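Calcium-binding EF hand family protein (Arabidopsis thaliana, PDB 6YIG) binds calcium through this N-terminal EH domain, a paired EF-hand module, and probably serves as an adaptor of the endocytic TPLATE complex. Local coordinates at residues Gly35-Ser40 with Arg72-Ala77. Numbering follows the deposited sequence.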
loop_
_atom_site.group_PDB
_atom_site.type_symbol
_atom_site.label_atom_id
_atom_site.label_comp_id
_atom_site.label_asym_id
_atom_site.label_seq_id
_atom_site.Cartn_x
_atom_site.Cartn_y
_atom_site.Cartn_z
ATOM N N GLY A 35 -11.223 1.954 3.370
ATOM C CA GLY A 35 -11.330 2.974 4.398
ATOM C C GLY A 35 -10.002 3.645 4.667
ATOM O O GLY A 35 -9.936 4.864 4.839
ATOM N N PHE A 36 -8.926 2.853 4.706
ATOM C CA PHE A 36 -7.605 3.385 5.010
ATOM C C PHE A 36 -7.142 4.340 3.920
ATOM O O PHE A 36 -6.675 5.450 4.203
ATOM C CB PHE A 36 -6.617 2.235 5.182
ATOM C CG PHE A 36 -5.216 2.686 5.491
ATOM C CD1 PHE A 36 -4.875 3.109 6.748
ATOM C CD2 PHE A 36 -4.262 2.702 4.507
ATOM C CE1 PHE A 36 -3.571 3.529 7.024
ATOM C CE2 PHE A 36 -2.990 3.139 4.771
ATOM C CZ PHE A 36 -2.646 3.527 6.028
ATOM N N PHE A 37 -7.299 3.954 2.666
ATOM C CA PHE A 37 -6.770 4.773 1.576
ATOM C C PHE A 37 -7.656 5.936 1.213
ATOM O O PHE A 37 -7.265 6.741 0.357
ATOM C CB PHE A 37 -6.480 3.871 0.373
ATOM C CG PHE A 37 -5.258 2.987 0.591
ATOM C CD1 PHE A 37 -4.053 3.547 0.962
ATOM C CD2 PHE A 37 -5.331 1.623 0.440
ATOM C CE1 PHE A 37 -2.925 2.748 1.200
ATOM C CE2 PHE A 37 -4.209 0.820 0.647
ATOM C CZ PHE A 37 -3.017 1.385 1.033
ATOM N N GLN A 38 -8.806 6.095 1.863
ATOM C CA GLN A 38 -9.523 7.359 1.738
ATOM C C GLN A 38 -8.680 8.513 2.255
ATOM O O GLN A 38 -8.943 9.662 1.895
ATOM C CB GLN A 38 -10.856 7.265 2.458
ATOM C CG GLN A 38 -11.887 6.497 1.651
ATOM C CD GLN A 38 -13.288 6.687 2.164
ATOM O OE1 GLN A 38 -13.695 6.053 3.140
ATOM N NE2 GLN A 38 -14.045 7.576 1.508
ATOM N N GLY A 39 -7.650 8.238 3.041
ATOM C CA GLY A 39 -6.728 9.269 3.467
ATOM C C GLY A 39 -5.533 9.506 2.567
ATOM O O GLY A 39 -4.641 10.292 2.918
ATOM N N SER A 40 -5.506 8.894 1.381
ATOM C CA SER A 40 -4.330 8.955 0.535
ATOM C C SER A 40 -4.330 10.093 -0.473
ATOM O O SER A 40 -3.270 10.390 -1.035
ATOM C CB SER A 40 -4.181 7.655 -0.258
ATOM O OG SER A 40 -5.168 7.590 -1.250
ATOM N N ARG A 72 3.862 1.280 -0.791
ATOM C CA ARG A 72 4.919 1.760 -1.670
ATOM C C ARG A 72 4.345 2.294 -2.970
ATOM O O ARG A 72 4.779 3.335 -3.466
ATOM C CB ARG A 72 5.931 0.647 -1.959
ATOM C CG ARG A 72 6.718 0.213 -0.755
ATOM C CD ARG A 72 7.695 -0.929 -1.060
ATOM N NE ARG A 72 8.443 -1.246 0.159
ATOM C CZ ARG A 72 8.179 -2.271 0.968
ATOM N NH1 ARG A 72 7.238 -3.153 0.684
ATOM N NH2 ARG A 72 8.877 -2.416 2.075
ATOM N N LEU A 73 3.389 1.581 -3.552
ATOM C CA LEU A 73 2.769 2.067 -4.777
ATOM C C LEU A 73 2.025 3.366 -4.525
ATOM O O LEU A 73 2.003 4.244 -5.403
ATOM C CB LEU A 73 1.852 0.999 -5.333
ATOM C CG LEU A 73 2.557 -0.230 -5.882
ATOM C CD1 LEU A 73 1.550 -1.325 -6.216
ATOM C CD2 LEU A 73 3.421 0.106 -7.090
ATOM N N VAL A 74 1.378 3.499 -3.360
ATOM C CA VAL A 74 0.731 4.761 -3.006
ATOM C C VAL A 74 1.746 5.899 -2.947
ATOM O O VAL A 74 1.496 6.995 -3.461
ATOM C CB VAL A 74 -0.071 4.632 -1.700
ATOM C CG1 VAL A 74 -0.448 5.999 -1.153
ATOM C CG2 VAL A 74 -1.293 3.765 -1.926
ATOM N N THR A 75 2.905 5.677 -2.341
ATOM C CA THR A 75 3.926 6.720 -2.352
ATOM C C THR A 75 4.310 7.121 -3.768
ATOM O O THR A 75 4.431 8.315 -4.080
ATOM C CB THR A 75 5.159 6.247 -1.583
ATOM O OG1 THR A 75 4.747 6.023 -0.240
ATOM C CG2 THR A 75 6.288 7.286 -1.635
ATOM N N VAL A 76 4.558 6.142 -4.641
ATOM C CA VAL A 76 4.912 6.483 -6.018
ATOM C C VAL A 76 3.805 7.310 -6.661
ATOM O O VAL A 76 4.070 8.322 -7.320
ATOM C CB VAL A 76 5.222 5.201 -6.815
ATOM C CG1 VAL A 76 5.447 5.529 -8.274
ATOM C CG2 VAL A 76 6.428 4.495 -6.206
ATOM N N ALA A 77 2.543 6.914 -6.457
ATOM C CA ALA A 77 1.436 7.688 -7.026
ATOM C C ALA A 77 1.345 9.081 -6.413
ATOM O O ALA A 77 0.978 10.044 -7.110
ATOM C CB ALA A 77 0.123 6.932 -6.850
#
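V74 divides its two methyl groups between F37 and S40, and this fork shows how one branched residue can join one helix to the last part of another and its turn. The apolar part comes first. CG2 of V74 lies 3.7 Å from CE1 of F37 and 4.0 Å from CD1 of the same ring, approaching it obliquely. The other methyl, CG1 of V74, stands anti to the backbone N (chi1 166°) and reaches S40 instead, resting 4.2 Å from CB of S40. CD2 of F36 sits 3.5 Å above the F37 ring plane, offset toward its rim. No hydrogen bond links the two segments; with 107 Å² buried in all, the contact is small, and its three touching residues are buried.

Hydrogen bonds instead shape 35-40 from within. F37 to S40 form a type I beta turn, closed by S40 N to F37 O at 3.0 Å. F37 O also receives S40 OG at 2.8 Å, in the carbonyl plane, so two donors of one residue grip it. A chi1 of 72° sets OG between the backbone N and the carbonyl carbon, directed at F37 O, and CB is left to meet V74. OG is also hydrogen-bonded to L42 N, which ties the turn to the chain beyond it.

In the EH domain the contact brings the C-terminal part of helix 30-37, the exiting helix of the calcium-binding EF-hand, against helix 64-78, which follows the sodium-bearing loop. L47 of helix 44-54 touches both F37 and S40, while I50 of that helix packs on V74, so three helices converge here in the core between the paired hands.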